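Local coordinates for aminopeptidase C (Lactobacillus rhamnosus, PDB 4K7C), which probably removes amino acids from the amino termini of peptides as a cysteine aminopeptidase of the papain-like C1 family, at residues A[241-245]-A[246-250]; A[264-268]-A[269-273]; A[401-405]-A[406-410]; A[417-420]-A[421-424]. One frame throughout, in Å; residues are numbered along the deposited sequence. Where two conformers were deposited one is given.

Contact 1. Residues A[241-245]-A[246-250]; sequences RELTP and QTFFK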
loop_
_atom_site.group_PDB
_atom_site.type_symbol
_atom_site.label_atom_id
_atom_site.label_comp_id
_atom_site.label_asym_id
_atom_site.label_seq_id
_atom_site.Cartn_x
_atom_site.Cartn_y
_atom_site.Cartn_z
ATOM N N ARG A 241 -31.616 32.134 7.582
ATOM C CA ARG A 241 -31.301 32.189 8.984
ATOM C C ARG A 241 -32.321 31.648 9.971
ATOM O O ARG A 241 -33.507 31.637 9.690
ATOM C CB ARG A 241 -30.894 33.616 9.314
ATOM C CG ARG A 241 -29.649 34.018 8.477
ATOM C CD ARG A 241 -29.242 35.379 8.804
ATOM N NE ARG A 241 -28.366 35.353 9.956
ATOM C CZ ARG A 241 -27.832 36.475 10.430
ATOM N NH1 ARG A 241 -27.064 36.428 11.494
ATOM N NH2 ARG A 241 -28.084 37.626 9.812
ATOM N N GLU A 242 -31.828 31.134 11.090
ATOM C CA GLU A 242 -32.655 30.659 12.181
ATOM C C GLU A 242 -33.732 29.594 11.793
ATOM O O GLU A 242 -34.871 29.598 12.231
ATOM C CB GLU A 242 -33.330 31.875 12.772
ATOM C CG GLU A 242 -32.308 32.921 13.147
ATOM C CD GLU A 242 -32.685 33.496 14.444
ATOM O OE1 GLU A 242 -32.039 33.079 15.436
ATOM O OE2 GLU A 242 -33.690 34.255 14.439
ATOM N N LEU A 243 -33.328 28.688 10.935
ATOM C CA LEU A 243 -34.130 27.518 10.608
ATOM C C LEU A 243 -34.118 26.553 11.803
ATOM O O LEU A 243 -33.182 26.543 12.637
ATOM C CB LEU A 243 -33.573 26.873 9.363
ATOM C CG LEU A 243 -33.710 27.559 8.007
ATOM C CD1 LEU A 243 -32.769 26.953 6.997
ATOM C CD2 LEU A 243 -35.131 27.444 7.525
ATOM N N THR A 244 -35.193 25.719 11.885
ATOM C CA THR A 244 -35.182 24.554 12.728
ATOM C C THR A 244 -35.157 23.312 11.778
ATOM O O THR A 244 -35.405 23.450 10.549
ATOM C CB THR A 244 -36.335 24.487 13.703
ATOM O OG1 THR A 244 -37.492 24.013 12.997
ATOM C CG2 THR A 244 -36.581 25.797 14.357
ATOM N N PRO A 245 -34.926 22.099 12.337
ATOM C CA PRO A 245 -35.031 20.875 11.502
ATOM C C PRO A 245 -36.412 20.763 10.871
ATOM O O PRO A 245 -36.578 20.347 9.718
ATOM C CB PRO A 245 -34.700 19.754 12.506
ATOM C CG PRO A 245 -33.670 20.416 13.410
ATOM C CD PRO A 245 -34.297 21.797 13.635
ATOM N N GLN A 246 -37.430 21.185 11.606
ATOM C CA GLN A 246 -38.787 21.147 11.064
ATOM C C GLN A 246 -39.113 22.214 10.048
ATOM O O GLN A 246 -39.677 21.878 9.034
ATOM C CB GLN A 246 -39.813 21.017 12.188
ATOM C CG GLN A 246 -39.482 19.781 13.033
ATOM C CD GLN A 246 -40.564 19.410 13.993
ATOM O OE1 GLN A 246 -40.498 19.701 15.202
ATOM N NE2 GLN A 246 -41.611 18.806 13.459
ATOM N N THR A 247 -38.694 23.475 10.251
ATOM C CA THR A 247 -38.878 24.446 9.188
ATOM C C THR A 247 -38.026 24.183 7.914
ATOM O O THR A 247 -38.437 24.428 6.815
ATOM C CB THR A 247 -38.731 25.915 9.675
ATOM O OG1 THR A 247 -37.434 26.117 10.196
ATOM C CG2 THR A 247 -39.754 26.176 10.728
ATOM N N PHE A 248 -36.821 23.671 8.111
ATOM C CA PHE A 248 -35.978 23.233 6.984
ATOM C C PHE A 248 -36.719 22.156 6.191
ATOM O O PHE A 248 -36.863 22.257 4.974
ATOM C CB PHE A 248 -34.631 22.722 7.516
ATOM C CG PHE A 248 -33.741 22.257 6.428
ATOM C CD1 PHE A 248 -32.996 23.170 5.694
ATOM C CD2 PHE A 248 -33.790 20.919 5.996
ATOM C CE1 PHE A 248 -32.240 22.742 4.599
ATOM C CE2 PHE A 248 -33.036 20.532 4.896
ATOM C CZ PHE A 248 -32.267 21.445 4.202
ATOM N N PHE A 249 -37.221 21.133 6.858
ATOM C CA PHE A 249 -37.983 20.137 6.141
ATOM C C PHE A 249 -39.142 20.748 5.355
ATOM O O PHE A 249 -39.331 20.457 4.157
ATOM C CB PHE A 249 -38.483 19.012 7.022
ATOM C CG PHE A 249 -39.258 17.949 6.243
ATOM C CD1 PHE A 249 -38.596 16.960 5.542
ATOM C CD2 PHE A 249 -40.666 18.004 6.169
ATOM C CE1 PHE A 249 -39.308 16.069 4.762
ATOM C CE2 PHE A 249 -41.386 17.053 5.453
ATOM C CZ PHE A 249 -40.720 16.122 4.728
ATOM N N LYS A 250 -39.962 21.544 6.041
ATOM C CA LYS A 250 -41.147 22.140 5.410
ATOM C C LYS A 250 -40.777 22.993 4.191
ATOM O O LYS A 250 -41.433 22.930 3.190
ATOM C CB LYS A 250 -41.979 22.915 6.465
ATOM C CG LYS A 250 -42.581 22.015 7.561
ATOM C CD LYS A 250 -43.424 22.794 8.604
ATOM C CE LYS A 250 -44.623 21.970 9.072
ATOM N NZ LYS A 250 -44.177 21.224 10.254
HETATM O O HOH W 1 -37.421 28.763 11.265
#

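Contact 2. Residues A[264-268]-A[269-273]; sequences INAPT and ADKPY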
loop_
_atom_site.group_PDB
_atom_site.type_symbol
_atom_site.label_atom_id
_atom_site.label_comp_id
_atom_site.label_asym_id
_atom_site.label_seq_id
_atom_site.Cartn_x
_atom_site.Cartn_y
_atom_site.Cartn_z
ATOM N N ILE A 264 -45.835 -3.906 -0.924
ATOM C CA ILE A 264 -44.993 -5.134 -0.898
ATOM C C ILE A 264 -45.472 -6.097 -1.939
ATOM O O ILE A 264 -46.589 -5.948 -2.456
ATOM C CB ILE A 264 -44.921 -5.790 0.491
ATOM C CG1 ILE A 264 -46.280 -6.293 1.010
ATOM C CG2 ILE A 264 -44.263 -4.846 1.443
ATOM C CD1 ILE A 264 -46.277 -7.069 2.315
ATOM N N ASN A 265 -44.614 -7.088 -2.267
ATOM C CA ASN A 265 -44.995 -8.212 -3.098
ATOM C C ASN A 265 -44.480 -9.436 -2.375
ATOM O O ASN A 265 -43.289 -9.788 -2.502
ATOM C CB ASN A 265 -44.387 -8.132 -4.478
ATOM C CG ASN A 265 -44.689 -9.331 -5.290
ATOM O OD1 ASN A 265 -43.803 -10.056 -5.734
ATOM N ND2 ASN A 265 -46.003 -9.560 -5.524
ATOM N N ALA A 266 -45.345 -10.042 -1.574
ATOM C CA ALA A 266 -45.024 -11.191 -0.808
ATOM C C ALA A 266 -46.089 -12.280 -1.180
ATOM O O ALA A 266 -47.222 -12.267 -0.655
ATOM C CB ALA A 266 -45.033 -10.826 0.613
ATOM N N PRO A 267 -45.776 -13.127 -2.161
ATOM C CA PRO A 267 -46.788 -13.949 -2.797
ATOM C C PRO A 267 -47.068 -15.258 -2.029
ATOM O O PRO A 267 -47.085 -16.343 -2.597
ATOM C CB PRO A 267 -46.200 -14.222 -4.157
ATOM C CG PRO A 267 -44.696 -14.248 -3.902
ATOM C CD PRO A 267 -44.507 -13.100 -2.945
ATOM N N THR A 268 -47.294 -15.135 -0.763
ATOM C CA THR A 268 -47.456 -16.292 0.099
ATOM C C THR A 268 -48.916 -16.439 0.467
ATOM O O THR A 268 -49.726 -15.504 0.323
ATOM C CB THR A 268 -46.541 -16.214 1.320
ATOM O OG1 THR A 268 -46.727 -14.989 2.015
ATOM C CG2 THR A 268 -45.047 -16.392 0.888
ATOM N N ALA A 269 -49.273 -17.642 0.888
ATOM C CA ALA A 269 -50.711 -17.949 1.098
ATOM C C ALA A 269 -51.354 -17.140 2.241
ATOM O O ALA A 269 -52.554 -16.867 2.202
ATOM C CB ALA A 269 -50.872 -19.435 1.338
ATOM N N ASP A 270 -50.584 -16.776 3.250
ATOM C CA ASP A 270 -51.107 -15.995 4.375
ATOM C C ASP A 270 -51.319 -14.501 4.024
ATOM O O ASP A 270 -51.756 -13.741 4.881
ATOM C CB ASP A 270 -50.150 -16.096 5.581
ATOM C CG ASP A 270 -48.745 -15.475 5.305
ATOM O OD1 ASP A 270 -48.177 -15.704 4.186
ATOM O OD2 ASP A 270 -48.170 -14.803 6.238
ATOM N N LYS A 271 -50.931 -14.072 2.814
ATOM C CA LYS A 271 -50.957 -12.655 2.439
ATOM C C LYS A 271 -51.698 -12.388 1.148
ATOM O O LYS A 271 -51.107 -12.031 0.112
ATOM C CB LYS A 271 -49.521 -12.107 2.379
ATOM C CG LYS A 271 -48.791 -12.252 3.658
ATOM C CD LYS A 271 -47.349 -11.780 3.523
ATOM C CE LYS A 271 -46.652 -11.657 4.892
ATOM N NZ LYS A 271 -46.138 -12.922 5.464
ATOM N N PRO A 272 -53.050 -12.524 1.176
ATOM C CA PRO A 272 -53.723 -12.158 -0.033
ATOM C C PRO A 272 -53.492 -10.696 -0.413
ATOM O O PRO A 272 -53.313 -9.825 0.470
ATOM C CB PRO A 272 -55.225 -12.390 0.292
ATOM C CG PRO A 272 -55.310 -12.555 1.759
ATOM C CD PRO A 272 -53.971 -13.058 2.203
ATOM N N TYR A 273 -53.562 -10.472 -1.703
ATOM C CA TYR A 273 -53.298 -9.180 -2.319
ATOM C C TYR A 273 -54.427 -8.174 -2.043
ATOM O O TYR A 273 -55.568 -8.544 -1.671
ATOM C CB TYR A 273 -53.091 -9.328 -3.775
ATOM C CG TYR A 273 -51.886 -10.159 -4.193
ATOM C CD1 TYR A 273 -50.619 -9.925 -3.637
ATOM C CD2 TYR A 273 -51.993 -11.152 -5.212
ATOM C CE1 TYR A 273 -49.503 -10.664 -4.026
ATOM C CE2 TYR A 273 -50.881 -11.903 -5.591
ATOM C CZ TYR A 273 -49.639 -11.643 -4.981
ATOM O OH TYR A 273 -48.503 -12.297 -5.323
HETATM O O HOH W 2 -47.127 -11.475 -7.678
HETATM O O HOH W 3 -44.413 -13.969 3.414
HETATM O O HOH W 4 -50.180 -13.772 -1.749
#

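Contact 3. Residues A[401-405]-A[406-410]; sequences DAWFD and QFVYQ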
loop_
_atom_site.group_PDB
_atom_site.type_symbol
_atom_site.label_atom_id
_atom_site.label_comp_id
_atom_site.label_asym_id
_atom_site.label_seq_id
_atom_site.Cartn_x
_atom_site.Cartn_y
_atom_site.Cartn_z
ATOM N N ASP A 401 -34.750 -7.181 -14.983
ATOM C CA ASP A 401 -36.162 -7.325 -14.681
ATOM C C ASP A 401 -36.428 -8.703 -14.033
ATOM O O ASP A 401 -37.226 -8.829 -13.095
ATOM C CB ASP A 401 -37.002 -7.114 -15.937
ATOM C CG ASP A 401 -38.431 -6.817 -15.562
ATOM O OD1 ASP A 401 -38.569 -5.903 -14.764
ATOM O OD2 ASP A 401 -39.361 -7.571 -15.966
ATOM N N ALA A 402 -35.718 -9.772 -14.466
ATOM C CA ALA A 402 -35.887 -11.052 -13.760
ATOM C C ALA A 402 -35.491 -11.018 -12.310
ATOM O O ALA A 402 -36.121 -11.678 -11.450
ATOM C CB ALA A 402 -35.156 -12.171 -14.523
ATOM N N TRP A 403 -34.381 -10.317 -12.030
ATOM C CA TRP A 403 -33.941 -10.136 -10.680
ATOM C C TRP A 403 -34.973 -9.383 -9.858
ATOM O O TRP A 403 -35.227 -9.756 -8.743
ATOM C CB TRP A 403 -32.570 -9.413 -10.606
ATOM C CG TRP A 403 -31.868 -9.496 -9.256
ATOM C CD1 TRP A 403 -30.899 -10.392 -8.888
ATOM C CD2 TRP A 403 -32.065 -8.645 -8.110
ATOM N NE1 TRP A 403 -30.455 -10.130 -7.613
ATOM C CE2 TRP A 403 -31.156 -9.062 -7.119
ATOM C CE3 TRP A 403 -32.930 -7.592 -7.840
ATOM C CZ2 TRP A 403 -31.091 -8.484 -5.859
ATOM C CZ3 TRP A 403 -32.825 -6.975 -6.585
ATOM C CH2 TRP A 403 -31.929 -7.437 -5.615
ATOM N N PHE A 404 -35.490 -8.310 -10.402
ATOM C CA PHE A 404 -36.520 -7.466 -9.697
ATOM C C PHE A 404 -37.713 -8.391 -9.326
ATOM O O PHE A 404 -38.168 -8.406 -8.193
ATOM C CB PHE A 404 -36.973 -6.403 -10.719
ATOM C CG PHE A 404 -37.850 -5.352 -10.151
ATOM C CD1 PHE A 404 -37.365 -4.072 -10.061
ATOM C CD2 PHE A 404 -39.131 -5.634 -9.627
ATOM C CE1 PHE A 404 -38.142 -3.052 -9.525
ATOM C CE2 PHE A 404 -39.924 -4.586 -9.088
ATOM C CZ PHE A 404 -39.395 -3.303 -9.069
ATOM N N ASP A 405 -38.162 -9.202 -10.265
ATOM C CA ASP A 405 -39.282 -10.133 -10.003
ATOM C C ASP A 405 -39.076 -10.990 -8.798
ATOM O O ASP A 405 -39.975 -11.267 -8.022
ATOM C CB ASP A 405 -39.599 -11.016 -11.240
ATOM C CG ASP A 405 -40.209 -10.251 -12.390
ATOM O OD1 ASP A 405 -40.527 -9.050 -12.248
ATOM O OD2 ASP A 405 -40.340 -10.845 -13.486
ATOM N N GLN A 406 -37.872 -11.517 -8.672
ATOM C CA GLN A 406 -37.603 -12.451 -7.642
ATOM C C GLN A 406 -37.254 -11.813 -6.316
ATOM O O GLN A 406 -37.653 -12.303 -5.267
ATOM C CB GLN A 406 -36.407 -13.365 -8.029
ATOM C CG GLN A 406 -36.518 -14.360 -9.178
ATOM C CD GLN A 406 -37.773 -15.186 -9.106
ATOM O OE1 GLN A 406 -38.157 -15.752 -8.075
ATOM N NE2 GLN A 406 -38.426 -15.233 -10.198
ATOM N N PHE A 407 -36.460 -10.724 -6.329
ATOM C CA PHE A 407 -35.763 -10.307 -5.149
ATOM C C PHE A 407 -36.119 -8.912 -4.611
ATOM O O PHE A 407 -35.643 -8.529 -3.539
ATOM C CB PHE A 407 -34.210 -10.435 -5.287
ATOM C CG PHE A 407 -33.784 -11.837 -5.571
ATOM C CD1 PHE A 407 -34.136 -12.867 -4.698
ATOM C CD2 PHE A 407 -33.215 -12.179 -6.763
ATOM C CE1 PHE A 407 -33.772 -14.196 -4.980
ATOM C CE2 PHE A 407 -32.868 -13.503 -7.052
ATOM C CZ PHE A 407 -33.155 -14.507 -6.147
ATOM N N VAL A 408 -36.952 -8.203 -5.338
ATOM C CA VAL A 408 -37.529 -6.963 -4.786
ATOM C C VAL A 408 -38.854 -7.270 -4.073
ATOM O O VAL A 408 -39.763 -7.906 -4.688
ATOM C CB VAL A 408 -37.780 -5.954 -5.863
ATOM C CG1 VAL A 408 -38.563 -4.661 -5.346
ATOM C CG2 VAL A 408 -36.483 -5.547 -6.524
ATOM N N TYR A 409 -38.952 -6.812 -2.824
ATOM C CA TYR A 409 -40.102 -7.045 -1.989
ATOM C C TYR A 409 -40.925 -5.801 -1.647
ATOM O O TYR A 409 -42.078 -5.986 -1.278
ATOM C CB TYR A 409 -39.740 -7.705 -0.707
ATOM C CG TYR A 409 -39.023 -9.064 -0.888
ATOM C CD1 TYR A 409 -39.739 -10.182 -1.139
ATOM C CD2 TYR A 409 -37.633 -9.180 -0.751
ATOM C CE1 TYR A 409 -39.157 -11.422 -1.349
ATOM C CE2 TYR A 409 -37.039 -10.452 -0.894
ATOM C CZ TYR A 409 -37.809 -11.570 -1.182
ATOM O OH TYR A 409 -37.224 -12.810 -1.338
ATOM N N GLN A 410 -40.363 -4.605 -1.819
ATOM C CA GLN A 410 -41.053 -3.389 -1.416
ATOM C C GLN A 410 -40.697 -2.208 -2.287
ATOM O O GLN A 410 -39.544 -2.069 -2.695
ATOM C CB GLN A 410 -40.616 -3.020 -0.022
ATOM C CG GLN A 410 -40.919 -3.990 1.068
ATOM C CD GLN A 410 -40.522 -3.375 2.372
ATOM O OE1 GLN A 410 -40.701 -3.950 3.478
ATOM N NE2 GLN A 410 -39.932 -2.199 2.254
HETATM O O HOH W 5 -37.523 -13.857 -12.575
#

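Contact 4. Residues A[417-420]-A[421-424]; sequences YLPA and ELQD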
loop_
_atom_site.group_PDB
_atom_site.type_symbol
_atom_site.label_atom_id
_atom_site.label_comp_id
_atom_site.label_asym_id
_atom_site.label_seq_id
_atom_site.Cartn_x
_atom_site.Cartn_y
_atom_site.Cartn_z
ATOM N N TYR A 417 -50.736 7.749 -7.658
ATOM C CA TYR A 417 -50.514 6.882 -8.815
ATOM C C TYR A 417 -51.339 5.640 -8.693
ATOM O O TYR A 417 -51.406 4.881 -9.646
ATOM C CB TYR A 417 -49.019 6.486 -8.880
ATOM C CG TYR A 417 -48.136 7.633 -9.105
ATOM C CD1 TYR A 417 -48.316 8.476 -10.235
ATOM C CD2 TYR A 417 -47.114 7.915 -8.230
ATOM C CE1 TYR A 417 -47.494 9.563 -10.445
ATOM C CE2 TYR A 417 -46.301 9.003 -8.411
ATOM C CZ TYR A 417 -46.491 9.820 -9.514
ATOM O OH TYR A 417 -45.700 10.911 -9.692
ATOM N N LEU A 418 -51.958 5.421 -7.518
ATOM C CA LEU A 418 -52.750 4.221 -7.246
ATOM C C LEU A 418 -54.190 4.340 -7.802
ATOM O O LEU A 418 -54.800 5.359 -7.642
ATOM C CB LEU A 418 -52.884 4.006 -5.762
ATOM C CG LEU A 418 -51.694 3.642 -4.883
ATOM C CD1 LEU A 418 -52.125 3.304 -3.449
ATOM C CD2 LEU A 418 -51.084 2.430 -5.483
ATOM N N PRO A 419 -54.748 3.236 -8.349
ATOM C CA PRO A 419 -56.151 3.172 -8.739
ATOM C C PRO A 419 -57.022 3.458 -7.538
ATOM O O PRO A 419 -56.653 3.183 -6.392
ATOM C CB PRO A 419 -56.328 1.698 -9.175
ATOM C CG PRO A 419 -54.969 1.268 -9.600
ATOM C CD PRO A 419 -54.059 1.948 -8.615
ATOM N N ALA A 420 -58.200 4.022 -7.788
ATOM C CA ALA A 420 -59.113 4.348 -6.701
ATOM C C ALA A 420 -59.408 3.189 -5.773
ATOM O O ALA A 420 -59.509 3.356 -4.562
ATOM C CB ALA A 420 -60.444 4.866 -7.306
ATOM N N GLU A 421 -59.617 2.012 -6.351
ATOM C CA GLU A 421 -59.882 0.796 -5.591
ATOM C C GLU A 421 -58.799 0.573 -4.488
ATOM O O GLU A 421 -59.103 0.191 -3.339
ATOM C CB GLU A 421 -59.854 -0.409 -6.541
ATOM C CG GLU A 421 -59.973 -1.702 -5.763
ATOM C CD GLU A 421 -59.787 -2.977 -6.579
ATOM O OE1 GLU A 421 -59.486 -2.943 -7.807
ATOM O OE2 GLU A 421 -59.968 -4.018 -5.951
ATOM N N LEU A 422 -57.550 0.833 -4.870
ATOM C CA LEU A 422 -56.430 0.664 -3.902
ATOM C C LEU A 422 -56.306 1.834 -2.953
ATOM O O LEU A 422 -56.021 1.646 -1.834
ATOM C CB LEU A 422 -55.103 0.302 -4.589
ATOM C CG LEU A 422 -55.062 -0.908 -5.543
ATOM C CD1 LEU A 422 -53.654 -1.115 -6.044
ATOM C CD2 LEU A 422 -55.546 -2.153 -4.821
ATOM N N GLN A 423 -56.612 3.045 -3.394
ATOM C CA GLN A 423 -56.762 4.148 -2.444
ATOM C C GLN A 423 -57.787 3.884 -1.405
ATOM O O GLN A 423 -57.583 4.245 -0.243
ATOM C CB GLN A 423 -56.990 5.462 -3.163
ATOM C CG GLN A 423 -55.860 5.758 -4.136
ATOM C CD GLN A 423 -55.879 7.171 -4.669
ATOM O OE1 GLN A 423 -56.024 8.093 -3.902
ATOM N NE2 GLN A 423 -55.600 7.348 -5.919
ATOM N N ASP A 424 -58.839 3.148 -1.780
ATOM C CA ASP A 424 -59.907 2.796 -0.842
ATOM C C ASP A 424 -59.581 1.696 0.130
ATOM O O ASP A 424 -59.952 1.758 1.322
ATOM C CB ASP A 424 -61.177 2.399 -1.634
ATOM C CG ASP A 424 -61.903 3.612 -2.279
ATOM O OD1 ASP A 424 -61.779 4.750 -1.820
ATOM O OD2 ASP A 424 -62.618 3.414 -3.269
#

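Contact 1. Residues A[241-245]-A[246-250]
Thr244 and Thr247 close a capping box at the start of helix 245-253. Two reciprocal bonds make it: Thr247 N donates to Thr244 OG1 at 3.0 Å, and Thr244 N donates to Thr247 OG1 at 2.8 Å, both nearly straight (171° and 172°). In both threonines the hydroxyl stands between the backbone N and the carbonyl carbon (chi1 80° in Thr244), which turns each OG1 to the other's amide. A water 2.9 Å from Thr247 OG1 donates to Glu242 O and ties the cap to the corner of the chain before it. The helical ladder starts at once, Phe248 N to Thr244 O (2.8 Å) and Phe249 N to Pro245 O (3.0 Å), with Pro245 as first helical residue. Apolar contact lies beside the box: Leu243 CD1 meets the edge of the Phe248 ring at CD1, 4.0 Å away. Phe228, edge-to-face with Phe248, and Phe226 carry this packing onto strand 226-231. A valine at Thr244 would probably leave Thr247 N without its capping acceptor and the first turn less firmly fixed. The chemistry implies a helix start held by side-chain hydroxyls that serve amides lacking a helical carbonyl partner, with the leucine and phenylalanine fastening that same turn to the hairpin of strands 226-231 and 237-243.

Contact 2. Residues A[264-268]-A[269-273]
Thr268 OG1 holds two partners: it donates to Asp270 OD1 at 2.7 Å, nearly along the carboxylate C-O axis, and accepts from a water at 2.9 Å. That water in turn accepts from Lys271 NZ. The ammonium also forms a salt bridge to Asp270 OD2 (2.9 Å), on the syn side of the carboxylate, and a second one to Asp440. Both carboxylate oxygens of Asp270 are thus engaged over a type I turn from Thr268 to Lys271, closed by Lys271 N to Thr268 O at 3.1 Å. The lysine chain runs extended alongside Thr268 and bends only at its last torsion (chi4 81°), bringing NZ back to the aspartate; on the way its CD touches Ala266 CB at 3.8 Å. Pro267 centres an inverse gamma turn, whose Thr268 N to Ala266 O bond is weak; the proline CB lies 3.2 Å from Tyr273 OH. A water joins that hydroxyl (2.8 Å) to Asn265 ND2, which also donates to Leu296 O. The whole loop links strand 260-264 to strand 275-279: Pro267 and Thr268 rest on helix 351-356, Asn265 on helix 298-310, and Tyr273 against Asn295 of strand 293-295.

Contact 3. Residues A[401-405]-A[406-410]
Phe407 crosses Trp403 at about a right angle and presents its edge to the indole face, a T-shaped pair with the phenyl and five-membered-ring centroids 4.8 Å apart and the planes at 57°. Phe407 CD2 is the closest ring atom, 3.5 Å from Trp403 NE1, while Phe407 CB sits over the six-membered ring, 3.6 Å from its centroid, as a CH-pi contact. The indole swings to that side because Trp403 CG is anti to the backbone N (chi1 -165°), and NE1 donates to Gln323 O. A second CH-pi contact pairs Val408 with Phe404: CG2 lies over the ring, 3.9 Å from its centroid, and also reaches Trp403 CZ3. Helix 401-407 ends here and passes directly into strand 408-414; Phe407 N to Trp403 O (2.9 Å) and Val408 N to Phe404 O (3.1 Å) are its closing bonds, and Tyr409 and Gln410 then form a classic beta bulge facing Gly318. A serine in place of Trp403 is likely to leave Gln323 O without its indole donor and open a gap under Phe407. Gln406 CB covers a face of the Phe407 ring. The Gln406 chain bends at chi2 (-48°), and through a water 2.9 Å from NE2 the amide reaches Ala402 O; OE1 accepts from Arg354. Phe404 also stacks on Trp381.

Contact 4. Residues A[417-420]-A[421-424]
Gln423 reaches back past the N-terminal end of helix 420-429 and donates through NE2 to Leu418 O at 2.8 Å, N-H...O 163°, with the oxygen close to the amide plane. This side of the contact is tight. Gln423 CG, anti to the carbonyl carbon (chi1 -57°), lies 3.8 Å from Leu418 CB, and the chain beyond it runs extended to place the amide beside the residue preceding the N-cap, Pro419. Pro419 O takes Gln423 N at 3.0 Å, nearly straight, and more weakly Leu422 N at 2.9 Å, so one carbonyl serves two amides of the first turn. The fit slackens between the two buried leucines, where Leu418 CD1 comes only to 4.4 Å from Leu422 CB. The solvent side is made by Pro419, Ala420, Glu421 and Asp424, all exposed. Leu422 lies alongside the proline, with CD1 4.0 Å from Pro419 CD. Asp424 joins Ala420 through the backbone, its N donating to Ala420 O at 2.9 Å. Glu421, extended with CG anti to the backbone N, carries its carboxylate to a salt bridge with Lys274. Residues 417-420 belong to the loop between strand 408-414 and helix 420-429; Leu418 packs on Leu304 of helix 298-310, and Leu422 against Leu296 in the loop that precedes that helix.

In the fold
Contacts 1 and 4 both start helices: contact 1 uses paired threonine hydroxyls, contact 4 a glutamine amide reaching back past a proline. Contact 3 instead ends a helix; its largely aromatic core is the innermost of the four. Contact 2 is a turn held by charge and water. Contact 4 is the most exposed (four of seven touching residues); the others mix buried and open residues. Contacts 2 and 3 touch: Asn265 N lies 2.9 Å from Tyr409 O, a probable hydrogen bond from the residue just after strand 260-264 to strand 408-414, and both lean on helices 298-310 and 351-356. Contact 4 shares helix 298-310; contact 1 stands apart, its centre about 33 Å or more from the other centres.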